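Local coordinates for N-acetylglucosamine-specific lectin (Saxidomus purpuratus, PDB 6A7T), which binds N-acetylated amino sugars such as N-acetylglucosamine and N-acetylgalactosamine through a C-type lectin domain, in a manner that does not depend on calcium, at residues Ser30-Phe35 / Lys59-Val64; Phe74-Leu79 / Leu126-Tyr131; Asn99-Ile104 / Gly117-Asn122. One frame throughout, in Å; residues are numbered along the deposited sequence.

Contact 1: Ser30-Phe35 / Lys59-Val64; sequences SGWKFF and KDASLV
Trp-32 reaches across to Lys-59 and Ala-61 with the far edge of its indole, and the backbones stay well apart: the nearest CA atoms, those of Trp-32 and Lys-59, are 11.1 Å from each other. CB of Trp-32 already points toward 59-64, and with CG beside the backbone N (chi1 -66°) the six-membered ring ends up against Lys-59 and Ala-61. Beyond CG, the pyrrole nitrogen NE1 donates to a water 3.1 Å away, lying in the ring plane. Further out, CZ2 lies 4.0 Å from CB of Lys-59. The neighbouring CH2 makes the closest approach, 3.7 Å to CB of Ala-61. Both residues meet the indole at its edge, near its plane, so neither covers a ring face. Lys-59 continues past its CB in a chain bent at chi2 (-62°) and again near its end, and its NZ donates to the same water at 3.0 Å. Asp-60, with positive phi, is the C-prime residue of the Schellman motif that ends helix 49-58, and Lys-59 and Ala-61 flank it. The two segments carry strands 33-35 and 62-63, the outermost of one antiparallel sheet within this chain; Ile-155 of that sheet touches both Trp-32 and Ala-61. With 102 Å² buried, this is a small surface seam: an apolar indole edge meets two CB atoms, while the indole N-H and the ammonium group both donate to one water, which links the two polar ends.

Contact 2: Phe74-Leu79 / Leu126-Tyr131; sequences FIRGIL and LDYLNY
Tyr-128 supplies about half of the 177 Å² buried here, and its side chain receives Ile-75 over the ring and Leu-79 at its base. The contact packs helix 69-80 of the C-type lectin domain on strand 125-131, an inner strand of the second antiparallel sheet. CG2 of Ile-75 is 3.9 Å from the centroid of the Tyr-128 ring and 17° off the normal, which meets the geometry of a CH-pi contact. This methyl is displaced toward the rim, with CE2 of Tyr-128 its nearest atom at 3.8 Å. With CG1 beside the backbone N (chi1 -72°), Ile-75 directs CG2 at the ring and leaves CD1 near the hydroxyl, 4.1 Å from OH of Tyr-128. Leu-79, one helical turn later, brings its CD1 to 3.7 Å from CB of Tyr-128. Both aliphatic side chains cross the tyrosine at about a right angle. Arg-76 contributes less: its NH2 approaches the ring edge, 4.4 Å from CE1 of Tyr-128. Asp-72 is shared, OD2 with Arg-76 NH2 in a salt bridge and OD1 with Tyr-128 OH, so one carboxylate positions both. The axes of segments 74-79 and 126-131 approach to 10.7 Å and cross at -51°, a gap these side chains bridge. The chemistry is therefore divided along one tyrosine: dispersion and CH-pi contacts hold its body against the helix, whereas hydrogen bonds to Asp-72 and Trp-138 NE1 should restrict its hydroxyl.

Contact 3: Asn99-Ile104 / Gly117-Asn122; sequences NDYRWI and GKPDNN
Tyr-101 brings the CE2 corner of its ring up to Pro-119 and Asn-121 and presents its hydroxyl to Asn-122. CB of Pro-119 comes within 4.0 Å of CE2 of Tyr-101, an apolar contact in which the two side chains run past each other in opposite directions. The amide nitrogen ND2 of Asn-121 lies 3.6 Å from CE2 of Tyr-101, at the ring edge near its plane, and the amide is turned only 24° from the ring. Asn-122 meets the phenol differently, crossing it at about a right angle with its amide plane 72° from the ring. Its backbone N donates to OH of Tyr-101 over 3.3 Å, and the 137° angle at the hydrogen shows that this bond is bent. OD1 of Asn-122 is also 3.0 Å from OH of Tyr-101. With CG between the backbone N and the carbonyl carbon, Asn-122 folds its amide back toward the tyrosine although its CB points away. Gly-124 N also hydrogen-bonds to the Tyr-101 hydroxyl, while ND2 of Asn-122 bonds to Asp-140 O. The carboxylate of Asp-140 accepts the backbone N-H of Asp-120 (OD1) and of Asn-121 (OD2), linking the loop to strand 134-141. Lys-118 binds the sugars, and Asp-120 and Asp-140 the second calcium, when those ligands are present; neither is bound in this chain. The salt bridge from NZ of Lys-118 to OD2 of Asp-120, 2.9 Å, thus joins a sugar residue to a calcium residue. With its cis peptide before Pro-119, this segment belongs to the long loop region of the C-type lectin fold.

How the contacts relate
Contact 2 is the buried one, contact 1 lies at the surface and contact 3 is partly buried. Contacts 2 and 3 both reach the sheet holding strands 100-103 and 125-131, and they meet where CD1 of Leu-126 lies 3.6 Å from CD1 of Tyr-101; contact 1 belongs to the other sheet. Contacts 1 and 2 adjoin through the stacked rings of Phe-35 and Phe-74. All three contacts centre on one aromatic residue, in different company: mainly apolar packing in the core, a water bridge at the surface, and a loop N-H bond at the partly buried site. Along the chain, contact 3 is nested within the loop that contact 2 closes.

Contact 1: Ser30-Phe35 / Lys59-Val64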
loop_
_atom_site.group_PDB
_atom_site.type_symbol
_atom_site.label_atom_id
_atom_site.label_comp_id
_atom_site.label_asym_id
_atom_site.label_seq_id
_atom_site.Cartn_x
_atom_site.Cartn_y
_atom_site.Cartn_z
ATOM N N SER B 30 6.833 7.967 26.329
ATOM C CA SER B 30 7.226 6.967 27.313
ATOM C C SER B 30 6.118 5.906 27.395
ATOM O O SER B 30 4.947 6.256 27.306
ATOM C CB SER B 30 7.498 7.624 28.670
ATOM O OG SER B 30 8.259 6.775 29.518
ATOM N N GLY B 31 6.501 4.631 27.548
ATOM C CA GLY B 31 5.562 3.503 27.606
ATOM C C GLY B 31 5.097 3.036 26.230
ATOM O O GLY B 31 4.265 2.123 26.152
ATOM N N TRP B 32 5.598 3.675 25.165
ATOM C CA TRP B 32 5.337 3.238 23.777
ATOM C C TRP B 32 6.545 2.468 23.251
ATOM O O TRP B 32 7.687 2.808 23.527
ATOM C CB TRP B 32 5.040 4.401 22.838
ATOM C CG TRP B 32 3.777 5.146 23.131
ATOM C CD1 TRP B 32 3.459 5.800 24.284
ATOM C CD2 TRP B 32 2.705 5.395 22.225
ATOM N NE1 TRP B 32 2.232 6.380 24.175
ATOM C CE2 TRP B 32 1.760 6.195 22.904
ATOM C CE3 TRP B 32 2.431 4.990 20.914
ATOM C CZ2 TRP B 32 0.550 6.565 22.331
ATOM C CZ3 TRP B 32 1.239 5.376 20.337
ATOM C CH2 TRP B 32 0.310 6.154 21.039
ATOM N N LYS B 33 6.263 1.452 22.440
ATOM C CA LYS B 33 7.260 0.586 21.875
ATOM C C LYS B 33 7.545 1.003 20.432
ATOM O O LYS B 33 6.629 1.279 19.687
ATOM C CB LYS B 33 6.752 -0.854 21.898
ATOM C CG LYS B 33 6.352 -1.382 23.266
ATOM C CD LYS B 33 5.793 -2.757 23.172
ATOM C CE LYS B 33 5.330 -3.305 24.500
ATOM N NZ LYS B 33 6.475 -3.473 25.425
ATOM N N PHE B 34 8.824 0.997 20.048
ATOM C CA PHE B 34 9.260 1.302 18.708
ATOM C C PHE B 34 9.403 0.024 17.869
ATOM O O PHE B 34 10.037 -0.942 18.274
ATOM C CB PHE B 34 10.614 2.020 18.730
ATOM C CG PHE B 34 11.056 2.476 17.362
ATOM C CD1 PHE B 34 10.338 3.450 16.686
ATOM C CD2 PHE B 34 12.127 1.876 16.715
ATOM C CE1 PHE B 34 10.697 3.840 15.404
ATOM C CE2 PHE B 34 12.477 2.254 15.429
ATOM C CZ PHE B 34 11.769 3.238 14.777
ATOM N N PHE B 35 8.867 0.058 16.648
ATOM C CA PHE B 35 9.139 -0.970 15.617
ATOM C C PHE B 35 8.900 -0.363 14.234
ATOM O O PHE B 35 7.850 0.232 13.964
ATOM C CB PHE B 35 8.287 -2.227 15.805
ATOM C CG PHE B 35 8.489 -3.247 14.719
ATOM C CD1 PHE B 35 9.513 -4.188 14.805
ATOM C CD2 PHE B 35 7.746 -3.183 13.543
ATOM C CE1 PHE B 35 9.725 -5.097 13.770
ATOM C CE2 PHE B 35 7.970 -4.082 12.510
ATOM C CZ PHE B 35 8.979 -5.030 12.618
ATOM N N LYS B 59 -4.427 10.550 22.101
ATOM C CA LYS B 59 -2.967 10.473 22.233
ATOM C C LYS B 59 -2.270 10.914 20.928
ATOM O O LYS B 59 -1.078 10.645 20.722
ATOM C CB LYS B 59 -2.576 9.040 22.597
ATOM C CG LYS B 59 -3.261 8.492 23.831
ATOM C CD LYS B 59 -2.926 9.258 25.090
ATOM C CE LYS B 59 -3.284 8.477 26.333
ATOM N NZ LYS B 59 -2.115 8.319 27.223
ATOM N N ASP B 60 -3.007 11.596 20.061
ATOM C CA ASP B 60 -2.491 12.080 18.768
ATOM C C ASP B 60 -1.980 10.883 17.964
ATOM O O ASP B 60 -0.943 10.944 17.304
ATOM C CB ASP B 60 -1.429 13.157 18.990
ATOM C CG ASP B 60 -2.028 14.386 19.646
ATOM O OD1 ASP B 60 -3.185 14.743 19.308
ATOM O OD2 ASP B 60 -1.349 14.965 20.499
ATOM N N ALA B 61 -2.767 9.802 18.039
ATOM C CA ALA B 61 -2.467 8.530 17.405
ATOM C C ALA B 61 -3.727 7.972 16.731
ATOM O O ALA B 61 -4.741 8.639 16.570
ATOM C CB ALA B 61 -1.904 7.604 18.454
ATOM N N SER B 62 -3.635 6.731 16.241
ATOM C CA SER B 62 -4.722 6.061 15.620
ATOM C C SER B 62 -4.692 4.594 16.086
ATOM O O SER B 62 -3.621 4.075 16.374
ATOM C CB SER B 62 -4.596 6.157 14.097
ATOM O OG SER B 62 -5.355 5.143 13.436
ATOM N N LEU B 63 -5.834 3.910 16.123
ATOM C CA LEU B 63 -5.772 2.472 16.222
ATOM C C LEU B 63 -4.866 1.927 15.103
ATOM O O LEU B 63 -4.876 2.423 13.955
ATOM C CB LEU B 63 -7.162 1.849 16.106
ATOM C CG LEU B 63 -8.083 1.950 17.329
ATOM C CD1 LEU B 63 -9.498 1.583 16.978
ATOM C CD2 LEU B 63 -7.604 1.098 18.492
ATOM N N VAL B 64 -4.104 0.876 15.423
ATOM C CA VAL B 64 -3.022 0.402 14.573
ATOM C C VAL B 64 -3.579 -0.081 13.242
ATOM O O VAL B 64 -4.698 -0.661 13.161
ATOM C CB VAL B 64 -2.225 -0.683 15.300
ATOM C CG1 VAL B 64 -3.096 -1.877 15.601
ATOM C CG2 VAL B 64 -1.019 -1.131 14.510
HETATM O O HOH W 1 0.733 8.257 26.197
#

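Contact 2: Phe74-Leu79 / Leu126-Tyr131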
loop_
_atom_site.group_PDB
_atom_site.type_symbol
_atom_site.label_atom_id
_atom_site.label_comp_id
_atom_site.label_asym_id
_atom_site.label_seq_id
_atom_site.Cartn_x
_atom_site.Cartn_y
_atom_site.Cartn_z
ATOM N N PHE B 74 5.656 -8.406 14.564
ATOM C CA PHE B 74 6.019 -7.640 15.717
ATOM C C PHE B 74 4.845 -7.635 16.699
ATOM O O PHE B 74 5.017 -7.774 17.893
ATOM C CB PHE B 74 6.413 -6.199 15.370
ATOM C CG PHE B 74 6.389 -5.246 16.536
ATOM C CD1 PHE B 74 7.390 -5.270 17.502
ATOM C CD2 PHE B 74 5.323 -4.377 16.713
ATOM C CE1 PHE B 74 7.364 -4.420 18.593
ATOM C CE2 PHE B 74 5.290 -3.529 17.812
ATOM C CZ PHE B 74 6.313 -3.536 18.738
ATOM N N ILE B 75 3.642 -7.389 16.183
ATOM C CA ILE B 75 2.475 -7.269 17.084
ATOM C C ILE B 75 2.272 -8.640 17.759
ATOM O O ILE B 75 2.071 -8.753 18.997
ATOM C CB ILE B 75 1.235 -6.778 16.312
ATOM C CG1 ILE B 75 1.371 -5.307 15.933
ATOM C CG2 ILE B 75 -0.059 -7.075 17.070
ATOM C CD1 ILE B 75 0.422 -4.844 14.860
ATOM N N ARG B 76 2.284 -9.701 16.961
ATOM C CA ARG B 76 2.093 -11.082 17.495
ATOM C C ARG B 76 3.124 -11.383 18.589
ATOM O O ARG B 76 2.791 -12.011 19.618
ATOM C CB ARG B 76 2.160 -12.110 16.367
ATOM C CG ARG B 76 1.869 -13.532 16.811
ATOM C CD ARG B 76 1.548 -14.535 15.726
ATOM N NE ARG B 76 0.518 -14.093 14.810
ATOM C CZ ARG B 76 0.743 -13.445 13.668
ATOM N NH1 ARG B 76 1.984 -13.230 13.214
ATOM N NH2 ARG B 76 -0.298 -12.966 13.034
ATOM N N GLY B 77 4.367 -10.958 18.377
ATOM C CA GLY B 77 5.427 -11.116 19.405
ATOM C C GLY B 77 5.052 -10.511 20.747
ATOM O O GLY B 77 5.217 -11.148 21.801
ATOM N N ILE B 78 4.485 -9.314 20.732
ATOM C CA ILE B 78 4.095 -8.625 21.949
ATOM C C ILE B 78 2.885 -9.342 22.555
ATOM O O ILE B 78 2.808 -9.568 23.795
ATOM C CB ILE B 78 3.803 -7.125 21.718
ATOM C CG1 ILE B 78 4.992 -6.367 21.124
ATOM C CG2 ILE B 78 3.311 -6.460 22.977
ATOM C CD1 ILE B 78 6.254 -6.455 21.977
ATOM N N LEU B 79 1.852 -9.608 21.728
ATOM C CA LEU B 79 0.587 -10.172 22.263
ATOM C C LEU B 79 0.803 -11.581 22.833
ATOM O O LEU B 79 0.157 -11.919 23.815
ATOM C CB LEU B 79 -0.480 -10.200 21.165
ATOM C CG LEU B 79 -0.835 -8.836 20.590
ATOM C CD1 LEU B 79 -1.984 -8.941 19.618
ATOM C CD2 LEU B 79 -1.158 -7.794 21.662
ATOM N N LEU B 126 -12.585 -4.843 13.782
ATOM C CA LEU B 126 -11.512 -5.831 13.840
ATOM C C LEU B 126 -10.724 -5.744 15.169
ATOM O O LEU B 126 -10.531 -4.675 15.758
ATOM C CB LEU B 126 -10.532 -5.645 12.668
ATOM C CG LEU B 126 -10.908 -6.408 11.391
ATOM C CD1 LEU B 126 -12.118 -5.736 10.758
ATOM C CD2 LEU B 126 -9.729 -6.531 10.423
ATOM N N ASP B 127 -10.262 -6.914 15.583
ATOM C CA ASP B 127 -9.275 -7.145 16.643
ATOM C C ASP B 127 -8.220 -8.122 16.168
ATOM O O ASP B 127 -8.308 -8.728 15.067
ATOM C CB ASP B 127 -9.922 -7.714 17.925
ATOM C CG ASP B 127 -10.683 -9.017 17.730
ATOM O OD1 ASP B 127 -10.286 -9.817 16.866
ATOM O OD2 ASP B 127 -11.580 -9.286 18.603
ATOM N N TYR B 128 -7.125 -8.237 16.923
ATOM C CA TYR B 128 -6.300 -9.436 16.935
ATOM C C TYR B 128 -6.921 -10.360 18.001
ATOM O O TYR B 128 -7.319 -9.872 19.063
ATOM C CB TYR B 128 -4.845 -9.177 17.327
ATOM C CG TYR B 128 -3.974 -8.799 16.171
ATOM C CD1 TYR B 128 -3.290 -9.764 15.467
ATOM C CD2 TYR B 128 -3.799 -7.482 15.824
ATOM C CE1 TYR B 128 -2.517 -9.448 14.360
ATOM C CE2 TYR B 128 -3.027 -7.143 14.731
ATOM C CZ TYR B 128 -2.362 -8.120 14.016
ATOM O OH TYR B 128 -1.622 -7.790 12.905
ATOM N N LEU B 129 -7.096 -11.626 17.647
ATOM C CA LEU B 129 -7.747 -12.595 18.555
ATOM C C LEU B 129 -6.815 -13.781 18.763
ATOM O O LEU B 129 -6.110 -14.213 17.846
ATOM C CB LEU B 129 -9.068 -13.048 17.905
ATOM C CG LEU B 129 -9.783 -14.229 18.573
ATOM C CD1 LEU B 129 -10.245 -13.833 19.948
ATOM C CD2 LEU B 129 -10.951 -14.636 17.699
ATOM N N ASN B 130 -6.863 -14.362 19.970
ATOM C CA ASN B 130 -6.205 -15.621 20.244
ATOM C C ASN B 130 -7.262 -16.610 20.761
ATOM O O ASN B 130 -7.689 -16.551 21.911
ATOM C CB ASN B 130 -5.073 -15.446 21.248
ATOM C CG ASN B 130 -4.298 -16.715 21.541
ATOM O OD1 ASN B 130 -4.011 -17.492 20.632
ATOM N ND2 ASN B 130 -3.840 -16.858 22.782
ATOM N N TYR B 131 -7.709 -17.497 19.864
ATOM C CA TYR B 131 -8.724 -18.483 20.173
ATOM C C TYR B 131 -8.686 -19.583 19.107
ATOM O O TYR B 131 -8.958 -19.315 17.925
ATOM C CB TYR B 131 -10.118 -17.868 20.236
ATOM C CG TYR B 131 -11.206 -18.876 20.478
ATOM C CD1 TYR B 131 -11.281 -19.585 21.663
ATOM C CD2 TYR B 131 -12.173 -19.107 19.521
ATOM C CE1 TYR B 131 -12.286 -20.521 21.866
ATOM C CE2 TYR B 131 -13.202 -20.009 19.733
ATOM C CZ TYR B 131 -13.244 -20.743 20.893
ATOM O OH TYR B 131 -14.263 -21.654 21.096
#

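Contact 3: Asn99-Ile104 / Gly117-Asn122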
loop_
_atom_site.group_PDB
_atom_site.type_symbol
_atom_site.label_atom_id
_atom_site.label_comp_id
_atom_site.label_asym_id
_atom_site.label_seq_id
_atom_site.Cartn_x
_atom_site.Cartn_y
_atom_site.Cartn_z
ATOM N N ASN B 99 -18.220 -0.369 1.221
ATOM C CA ASN B 99 -18.804 -1.708 1.096
ATOM C C ASN B 99 -17.693 -2.748 1.240
ATOM O O ASN B 99 -17.644 -3.774 0.528
ATOM C CB ASN B 99 -19.604 -1.909 -0.203
ATOM C CG ASN B 99 -20.432 -3.190 -0.234
ATOM O OD1 ASN B 99 -20.988 -3.633 0.769
ATOM N ND2 ASN B 99 -20.565 -3.790 -1.409
ATOM N N ASP B 100 -16.821 -2.510 2.238
ATOM C CA ASP B 100 -15.773 -3.486 2.546
ATOM C C ASP B 100 -15.170 -3.224 3.929
ATOM O O ASP B 100 -15.479 -2.242 4.607
ATOM C CB ASP B 100 -14.671 -3.531 1.481
ATOM C CG ASP B 100 -13.780 -2.306 1.319
ATOM O OD1 ASP B 100 -13.664 -1.474 2.257
ATOM O OD2 ASP B 100 -13.190 -2.176 0.215
ATOM N N TYR B 101 -14.304 -4.153 4.312
ATOM C CA TYR B 101 -13.398 -3.977 5.465
ATOM C C TYR B 101 -12.085 -3.344 5.005
ATOM O O TYR B 101 -11.475 -3.842 4.109
ATOM C CB TYR B 101 -13.057 -5.313 6.112
ATOM C CG TYR B 101 -14.140 -5.948 6.950
ATOM C CD1 TYR B 101 -14.606 -5.356 8.121
ATOM C CD2 TYR B 101 -14.650 -7.187 6.599
ATOM C CE1 TYR B 101 -15.579 -5.979 8.894
ATOM C CE2 TYR B 101 -15.619 -7.820 7.366
ATOM C CZ TYR B 101 -16.056 -7.233 8.544
ATOM O OH TYR B 101 -17.064 -7.786 9.314
ATOM N N ARG B 102 -11.715 -2.248 5.646
ATOM C CA ARG B 102 -10.422 -1.644 5.406
ATOM C C ARG B 102 -10.021 -0.829 6.637
ATOM O O ARG B 102 -10.766 -0.737 7.653
ATOM C CB ARG B 102 -10.523 -0.845 4.098
ATOM C CG ARG B 102 -11.475 0.338 4.183
ATOM C CD ARG B 102 -11.479 1.188 2.928
ATOM N NE ARG B 102 -11.763 0.429 1.724
ATOM C CZ ARG B 102 -11.499 0.877 0.502
ATOM N NH1 ARG B 102 -10.770 1.973 0.364
ATOM N NH2 ARG B 102 -11.945 0.216 -0.559
ATOM N N TRP B 103 -8.856 -0.182 6.561
ATOM C CA TRP B 103 -8.346 0.583 7.629
ATOM C C TRP B 103 -9.159 1.862 7.778
ATOM O O TRP B 103 -9.745 2.325 6.816
ATOM C CB TRP B 103 -6.851 0.883 7.465
ATOM C CG TRP B 103 -6.039 -0.361 7.294
ATOM C CD1 TRP B 103 -5.319 -0.733 6.196
ATOM C CD2 TRP B 103 -5.817 -1.402 8.268
ATOM N NE1 TRP B 103 -4.690 -1.941 6.405
ATOM C CE2 TRP B 103 -4.995 -2.374 7.677
ATOM C CE3 TRP B 103 -6.273 -1.614 9.574
ATOM C CZ2 TRP B 103 -4.619 -3.554 8.314
ATOM C CZ3 TRP B 103 -5.872 -2.762 10.212
ATOM C CH2 TRP B 103 -5.083 -3.720 9.602
ATOM N N ILE B 104 -9.148 2.436 8.983
ATOM C CA ILE B 104 -10.028 3.548 9.324
ATOM C C ILE B 104 -9.595 4.848 8.635
ATOM O O ILE B 104 -10.407 5.809 8.589
ATOM C CB ILE B 104 -10.152 3.701 10.848
ATOM C CG1 ILE B 104 -8.794 3.895 11.519
ATOM C CG2 ILE B 104 -10.907 2.513 11.422
ATOM C CD1 ILE B 104 -8.871 4.299 12.962
ATOM N N GLY B 117 -10.744 -19.141 8.635
ATOM C CA GLY B 117 -12.160 -19.104 8.753
ATOM C C GLY B 117 -12.724 -17.701 8.847
ATOM O O GLY B 117 -13.943 -17.545 8.820
ATOM N N LYS B 118 -11.858 -16.675 8.950
ATOM C CA LYS B 118 -12.338 -15.291 9.079
ATOM C C LYS B 118 -12.073 -14.555 7.760
ATOM O O LYS B 118 -11.166 -14.942 7.030
ATOM C CB LYS B 118 -11.632 -14.621 10.264
ATOM C CG LYS B 118 -11.662 -15.429 11.556
ATOM C CD LYS B 118 -13.063 -15.718 12.031
ATOM C CE LYS B 118 -13.114 -16.234 13.453
ATOM N NZ LYS B 118 -14.514 -16.388 13.896
ATOM N N PRO B 119 -12.860 -13.504 7.476
ATOM C CA PRO B 119 -13.895 -12.954 8.336
ATOM C C PRO B 119 -15.262 -13.663 8.347
ATOM O O PRO B 119 -15.618 -14.336 7.392
ATOM C CB PRO B 119 -14.098 -11.541 7.788
ATOM C CG PRO B 119 -13.814 -11.714 6.313
ATOM C CD PRO B 119 -12.670 -12.693 6.270
ATOM N N ASP B 120 -16.068 -13.411 9.380
ATOM C CA ASP B 120 -17.491 -13.846 9.425
ATOM C C ASP B 120 -18.393 -12.966 8.546
ATOM O O ASP B 120 -19.524 -13.374 8.224
ATOM C CB ASP B 120 -17.964 -13.867 10.861
ATOM C CG ASP B 120 -17.330 -15.022 11.603
ATOM O OD1 ASP B 120 -17.611 -16.183 11.204
ATOM O OD2 ASP B 120 -16.549 -14.770 12.537
ATOM N N ASN B 121 -17.924 -11.755 8.202
ATOM C CA ASN B 121 -18.671 -10.774 7.370
ATOM C C ASN B 121 -19.908 -10.325 8.138
ATOM O O ASN B 121 -21.053 -10.457 7.674
ATOM C CB ASN B 121 -18.955 -11.315 5.962
ATOM C CG ASN B 121 -17.675 -11.439 5.170
ATOM O OD1 ASN B 121 -17.359 -12.479 4.607
ATOM N ND2 ASN B 121 -16.906 -10.371 5.156
ATOM N N ASN B 122 -19.658 -9.763 9.319
ATOM C CA ASN B 122 -20.697 -9.396 10.224
ATOM C C ASN B 122 -20.809 -7.869 10.248
ATOM O O ASN B 122 -21.447 -7.286 11.123
ATOM C CB ASN B 122 -20.453 -10.115 11.561
ATOM C CG ASN B 122 -19.109 -9.783 12.193
ATOM O OD1 ASN B 122 -18.445 -8.833 11.772
ATOM N ND2 ASN B 122 -18.756 -10.486 13.259
#